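Local structure of probable dehydrogenase (Bordetella bronchiseptica, 3MOI) at residues Thr98-Glu112 with Ala362-Ala374. The protein is a probable oxidoreductase of the GFO/IDH/MocA family, likely to bind a nicotinamide dinucleotide through its Rossmann-fold domain and to dehydrogenate a substrate not yet identified. Residues are numbered along the deposited sequence; the frame is centred on the assembly and turned at random.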
loop_
_atom_site.group_PDB
_atom_site.type_symbol
_atom_site.label_atom_id
_atom_site.label_comp_id
_atom_site.label_asym_id
_atom_site.label_seq_id
_atom_site.Cartn_x
_atom_site.Cartn_y
_atom_site.Cartn_z
ATOM N N THR A 98 -12.094 -24.946 -1.098
ATOM C CA THR A 98 -11.640 -26.066 -0.325
ATOM C C THR A 98 -10.296 -25.624 0.195
ATOM O O THR A 98 -9.688 -24.711 -0.376
ATOM C CB THR A 98 -11.114 -27.238 -1.138
ATOM O OG1 THR A 98 -11.279 -27.032 -2.553
ATOM C CG2 THR A 98 -11.607 -28.496 -0.645
ATOM N N LEU A 99 -9.775 -26.387 1.165
ATOM C CA LEU A 99 -8.432 -26.221 1.671
ATOM C C LEU A 99 -7.466 -27.190 0.991
ATOM O O LEU A 99 -6.251 -27.058 1.134
ATOM C CB LEU A 99 -8.411 -26.530 3.156
ATOM C CG LEU A 99 -8.646 -25.464 4.237
ATOM C CD1 LEU A 99 -9.544 -24.326 3.780
ATOM C CD2 LEU A 99 -9.129 -26.173 5.547
ATOM N N SER A 100 -7.994 -28.121 0.220
ATOM C CA SER A 100 -7.207 -29.251 -0.255
ATOM C C SER A 100 -7.078 -29.346 -1.830
ATOM O O SER A 100 -8.052 -29.476 -2.537
ATOM C CB SER A 100 -7.856 -30.503 0.319
ATOM O OG SER A 100 -7.764 -31.577 -0.567
ATOM N N ARG A 101 -5.875 -29.342 -2.358
ATOM C CA ARG A 101 -5.725 -29.498 -3.772
ATOM C C ARG A 101 -6.392 -30.743 -4.363
ATOM O O ARG A 101 -7.000 -30.675 -5.441
ATOM C CB ARG A 101 -4.263 -29.502 -4.088
ATOM C CG ARG A 101 -3.542 -28.118 -3.838
ATOM C CD ARG A 101 -2.048 -28.262 -3.730
ATOM N NE ARG A 101 -1.387 -27.710 -4.923
ATOM C CZ ARG A 101 -1.050 -28.373 -6.040
ATOM N NH1 ARG A 101 -1.306 -29.680 -6.167
ATOM N NH2 ARG A 101 -0.452 -27.700 -7.052
ATOM N N ASP A 102 -6.288 -31.874 -3.682
ATOM C CA ASP A 102 -6.928 -33.088 -4.129
ATOM C C ASP A 102 -8.439 -32.907 -4.217
ATOM O O ASP A 102 -9.098 -33.366 -5.177
ATOM C CB ASP A 102 -6.664 -34.241 -3.150
ATOM C CG ASP A 102 -5.219 -34.697 -3.119
ATOM O OD1 ASP A 102 -4.491 -34.620 -4.147
ATOM O OD2 ASP A 102 -4.811 -35.215 -2.034
ATOM N N GLU A 103 -9.005 -32.318 -3.174
ATOM C CA GLU A 103 -10.418 -31.983 -3.235
ATOM C C GLU A 103 -10.723 -31.139 -4.479
ATOM O O GLU A 103 -11.630 -31.448 -5.296
ATOM C CB GLU A 103 -10.903 -31.275 -1.970
ATOM C CG GLU A 103 -11.029 -32.254 -0.785
ATOM C CD GLU A 103 -11.810 -31.724 0.454
ATOM O OE1 GLU A 103 -12.448 -30.664 0.398
ATOM O OE2 GLU A 103 -11.794 -32.415 1.520
ATOM N N ALA A 104 -9.967 -30.074 -4.626
ATOM C CA ALA A 104 -10.185 -29.202 -5.752
ATOM C C ALA A 104 -10.133 -30.001 -7.063
ATOM O O ALA A 104 -10.864 -29.725 -7.950
ATOM C CB ALA A 104 -9.224 -28.134 -5.747
ATOM N N ASP A 105 -9.306 -31.025 -7.149
ATOM C CA ASP A 105 -9.250 -31.830 -8.359
ATOM C C ASP A 105 -10.483 -32.661 -8.464
ATOM O O ASP A 105 -10.994 -32.797 -9.542
ATOM C CB ASP A 105 -8.003 -32.744 -8.430
ATOM C CG ASP A 105 -6.721 -31.954 -8.728
ATOM O OD1 ASP A 105 -6.819 -30.743 -9.150
ATOM O OD2 ASP A 105 -5.620 -32.526 -8.553
ATOM N N ARG A 106 -10.972 -33.211 -7.364
ATOM C CA ARG A 106 -12.184 -34.011 -7.453
ATOM C C ARG A 106 -13.362 -33.176 -7.896
ATOM O O ARG A 106 -14.264 -33.680 -8.596
ATOM C CB ARG A 106 -12.576 -34.666 -6.115
ATOM C CG ARG A 106 -11.694 -35.834 -5.603
ATOM C CD ARG A 106 -12.440 -36.472 -4.345
ATOM N NE ARG A 106 -13.743 -37.051 -4.766
ATOM C CZ ARG A 106 -14.848 -37.166 -4.020
ATOM N NH1 ARG A 106 -14.934 -36.699 -2.762
ATOM N NH2 ARG A 106 -15.906 -37.740 -4.566
ATOM N N MET A 107 -13.354 -31.916 -7.501
ATOM C CA MET A 107 -14.454 -30.979 -7.829
ATOM C C MET A 107 -14.445 -30.642 -9.346
ATOM O O MET A 107 -15.483 -30.732 -10.043
ATOM C CB MET A 107 -14.377 -29.729 -6.930
ATOM C CG MET A 107 -14.743 -29.974 -5.394
ATOM S SD MET A 107 -14.343 -28.663 -4.226
ATOM C CE MET A 107 -12.858 -29.252 -3.835
ATOM N N ILE A 108 -13.255 -30.363 -9.862
ATOM C CA ILE A 108 -13.062 -30.046 -11.262
ATOM C C ILE A 108 -13.533 -31.245 -12.100
ATOM O O ILE A 108 -14.328 -31.102 -13.025
ATOM C CB ILE A 108 -11.572 -29.655 -11.513
ATOM C CG1 ILE A 108 -11.297 -28.263 -10.861
ATOM C CG2 ILE A 108 -11.189 -29.653 -13.000
ATOM C CD1 ILE A 108 -9.803 -27.907 -10.663
ATOM N N GLU A 109 -13.114 -32.436 -11.713
ATOM C CA GLU A 109 -13.350 -33.596 -12.526
ATOM C C GLU A 109 -14.852 -33.900 -12.570
ATOM O O GLU A 109 -15.429 -34.128 -13.634
ATOM C CB GLU A 109 -12.457 -34.743 -12.053
ATOM C CG GLU A 109 -10.939 -34.414 -12.228
ATOM C CD GLU A 109 -9.914 -35.390 -11.535
ATOM O OE1 GLU A 109 -10.272 -36.149 -10.594
ATOM O OE2 GLU A 109 -8.716 -35.388 -11.949
ATOM N N ALA A 110 -15.502 -33.748 -11.433
ATOM C CA ALA A 110 -16.949 -33.961 -11.364
ATOM C C ALA A 110 -17.726 -32.926 -12.198
ATOM O O ALA A 110 -18.637 -33.274 -12.954
ATOM C CB ALA A 110 -17.420 -33.935 -9.913
ATOM N N VAL A 111 -17.361 -31.667 -12.076
ATOM C CA VAL A 111 -18.069 -30.608 -12.794
ATOM C C VAL A 111 -17.881 -30.795 -14.270
ATOM O O VAL A 111 -18.862 -30.743 -15.004
ATOM C CB VAL A 111 -17.602 -29.192 -12.318
ATOM C CG1 VAL A 111 -17.911 -28.131 -13.316
ATOM C CG2 VAL A 111 -18.197 -28.905 -10.926
ATOM N N GLU A 112 -16.660 -31.085 -14.702
ATOM C CA GLU A 112 -16.354 -31.195 -16.133
ATOM C C GLU A 112 -17.015 -32.396 -16.745
ATOM O O GLU A 112 -17.653 -32.262 -17.756
ATOM C CB GLU A 112 -14.830 -31.148 -16.410
ATOM C CG GLU A 112 -14.311 -29.770 -16.096
ATOM C CD GLU A 112 -12.799 -29.541 -16.255
ATOM O OE1 GLU A 112 -12.000 -30.475 -16.459
ATOM O OE2 GLU A 112 -12.407 -28.364 -16.123
ATOM N N ALA A 362 -14.143 -23.740 -11.460
ATOM C CA ALA A 362 -13.464 -24.551 -10.421
ATOM C C ALA A 362 -11.941 -24.398 -10.574
ATOM O O ALA A 362 -11.260 -24.318 -9.556
ATOM C CB ALA A 362 -13.910 -25.951 -10.439
ATOM N N ARG A 363 -11.426 -24.259 -11.815
ATOM C CA ARG A 363 -9.993 -24.114 -12.021
ATOM C C ARG A 363 -9.500 -22.783 -11.519
ATOM O O ARG A 363 -8.393 -22.686 -11.099
ATOM C CB ARG A 363 -9.609 -24.290 -13.473
ATOM C CG ARG A 363 -9.545 -25.748 -13.906
ATOM C CD ARG A 363 -9.797 -25.915 -15.405
ATOM N NE ARG A 363 -9.949 -27.307 -15.755
ATOM C CZ ARG A 363 -8.933 -28.165 -15.938
ATOM N NH1 ARG A 363 -7.693 -27.764 -15.832
ATOM N NH2 ARG A 363 -9.180 -29.437 -16.246
ATOM N N TRP A 364 -10.328 -21.760 -11.543
ATOM C CA TRP A 364 -9.936 -20.477 -11.091
ATOM C C TRP A 364 -9.856 -20.547 -9.598
ATOM O O TRP A 364 -8.942 -20.036 -8.997
ATOM C CB TRP A 364 -10.968 -19.483 -11.560
ATOM C CG TRP A 364 -11.010 -18.168 -10.869
ATOM C CD1 TRP A 364 -11.453 -17.911 -9.598
ATOM C CD2 TRP A 364 -10.748 -16.905 -11.455
ATOM N NE1 TRP A 364 -11.367 -16.562 -9.324
ATOM C CE2 TRP A 364 -10.951 -15.926 -10.461
ATOM C CE3 TRP A 364 -10.330 -16.500 -12.722
ATOM C CZ2 TRP A 364 -10.795 -14.593 -10.715
ATOM C CZ3 TRP A 364 -10.164 -15.199 -12.959
ATOM C CH2 TRP A 364 -10.378 -14.247 -11.970
ATOM N N GLY A 365 -10.835 -21.180 -8.989
ATOM C CA GLY A 365 -10.823 -21.468 -7.546
ATOM C C GLY A 365 -9.572 -22.207 -7.071
ATOM O O GLY A 365 -8.878 -21.730 -6.125
ATOM N N LYS A 366 -9.230 -23.316 -7.747
ATOM C CA LYS A 366 -8.018 -24.065 -7.337
ATOM C C LYS A 366 -6.824 -23.150 -7.401
ATOM O O LYS A 366 -5.996 -23.129 -6.475
ATOM C CB LYS A 366 -7.738 -25.311 -8.191
ATOM C CG LYS A 366 -6.464 -26.072 -7.794
ATOM C CD LYS A 366 -6.219 -27.306 -8.663
ATOM C CE LYS A 366 -5.088 -28.179 -8.087
ATOM N NZ LYS A 366 -4.817 -29.388 -8.980
ATOM N N ASP A 367 -6.764 -22.393 -8.477
ATOM C CA ASP A 367 -5.719 -21.437 -8.678
ATOM C C ASP A 367 -5.614 -20.415 -7.551
ATOM O O ASP A 367 -4.508 -20.161 -7.031
ATOM C CB ASP A 367 -5.839 -20.769 -10.040
ATOM C CG ASP A 367 -4.713 -19.783 -10.273
ATOM O OD1 ASP A 367 -3.627 -20.178 -10.844
ATOM O OD2 ASP A 367 -4.895 -18.640 -9.801
ATOM N N THR A 368 -6.745 -19.910 -7.072
ATOM C CA THR A 368 -6.700 -19.021 -5.922
ATOM C C THR A 368 -6.248 -19.789 -4.680
ATOM O O THR A 368 -5.442 -19.291 -3.824
ATOM C CB THR A 368 -8.043 -18.368 -5.719
ATOM O OG1 THR A 368 -8.257 -17.487 -6.816
ATOM C CG2 THR A 368 -8.125 -17.582 -4.387
ATOM N N LEU A 369 -6.721 -21.012 -4.533
ATOM C CA LEU A 369 -6.229 -21.808 -3.391
ATOM C C LEU A 369 -4.702 -21.896 -3.511
ATOM O O LEU A 369 -4.020 -21.643 -2.528
ATOM C CB LEU A 369 -6.891 -23.163 -3.341
ATOM C CG LEU A 369 -6.379 -24.222 -2.362
ATOM C CD1 LEU A 369 -6.495 -23.821 -0.873
ATOM C CD2 LEU A 369 -7.126 -25.464 -2.636
ATOM N N GLU A 370 -4.135 -22.102 -4.715
ATOM C CA GLU A 370 -2.667 -22.292 -4.777
ATOM C C GLU A 370 -1.965 -21.042 -4.434
ATOM O O GLU A 370 -0.909 -21.079 -3.837
ATOM C CB GLU A 370 -2.185 -22.784 -6.113
ATOM C CG GLU A 370 -2.582 -24.225 -6.363
ATOM C CD GLU A 370 -2.360 -24.700 -7.783
ATOM O OE1 GLU A 370 -1.903 -23.910 -8.635
ATOM O OE2 GLU A 370 -2.618 -25.894 -8.070
ATOM N N VAL A 371 -2.549 -19.907 -4.797
ATOM C CA VAL A 371 -1.909 -18.647 -4.449
ATOM C C VAL A 371 -1.922 -18.455 -2.923
ATOM O O VAL A 371 -0.918 -18.095 -2.342
ATOM C CB VAL A 371 -2.580 -17.466 -5.156
ATOM C CG1 VAL A 371 -2.074 -16.163 -4.596
ATOM C CG2 VAL A 371 -2.377 -17.577 -6.701
ATOM N N CYS A 372 -3.043 -18.723 -2.270
ATOM C CA CYS A 372 -3.018 -18.760 -0.806
ATOM C C CYS A 372 -1.917 -19.682 -0.245
ATOM O O CYS A 372 -1.186 -19.292 0.682
ATOM C CB CYS A 372 -4.338 -19.271 -0.248
ATOM S SG CYS A 372 -5.760 -18.203 -0.598
ATOM N N LEU A 373 -1.770 -20.892 -0.784
ATOM C CA LEU A 373 -0.732 -21.812 -0.259
ATOM C C LEU A 373 0.648 -21.214 -0.447
ATOM O O LEU A 373 1.519 -21.392 0.404
ATOM C CB LEU A 373 -0.791 -23.224 -0.892
ATOM C CG LEU A 373 -2.103 -24.009 -0.543
ATOM C CD1 LEU A 373 -2.310 -25.278 -1.382
ATOM C CD2 LEU A 373 -2.212 -24.336 0.938
ATOM N N ALA A 374 0.839 -20.463 -1.516
ATOM C CA ALA A 374 2.138 -19.913 -1.812
ATOM C C ALA A 374 2.441 -18.767 -0.840
ATOM O O ALA A 374 3.602 -18.560 -0.434
ATOM C CB ALA A 374 2.228 -19.488 -3.285
#
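Arg-363 grips the carboxylate of Glu-112 side-on, its NE 2.7 Å from Glu-112 OE2 and its NH2 3.0 Å from Glu-112 OE1. Each oxygen accepts through its syn lone pair, both bonds are almost straight (175° and 177°), and the two flat groups are nearly coplanar, a geometry that would restrict the rotation of both. The pair spans one end of two helices, 101-112 and 362-374, which pack antiparallel with axes 9.5 Å apart. One turn further along helix 362-374, Lys-366 fits as a knob among Arg-101, Ala-104, Asp-105 and Ile-108. With CG anti to the backbone N (chi1 179°) and the chain fully extended, its methylenes run past the Ala-104 methyl and its NZ reaches Asp-105 OD1 in a salt bridge modelled very short.

Arg-101 and Glu-370 meet differently. Glu-370 OE2 sits over a face of the guanidinium, 3.0 Å from Arg-101 NH2, so this salt bridge relies on charge without a directed N-H bond; the other oxygen, OE1, pairs with Arg-387 at the C-terminus. A bend at chi3 directs the guanidinium beyond CD, and CD itself lies 3.8 Å from Leu-373 CD1.

Beside this row of ion pairs runs a less polar strip. Ile-108 CG1 meets Ala-362 CB at 3.5 Å, while both methyls of Leu-369 make van der Waals contact with the Thr-98 carbonyl oxygen, satisfying no hydrogen bond. Ser-100 N-caps helix 101-112, its OG accepting from Glu-103 N at 3.0 Å.

Helix 362-374, near the C-terminus, thereby returns to pack on the Rossmann-type nucleotide-binding region. Three acid-base pairs in which helix 101-112 supplies Arg, Asp and Glu against Glu, Lys and Arg imply an electrostatically complementary seam, probably favouring this antiparallel alignment, with a small apolar strip alongside.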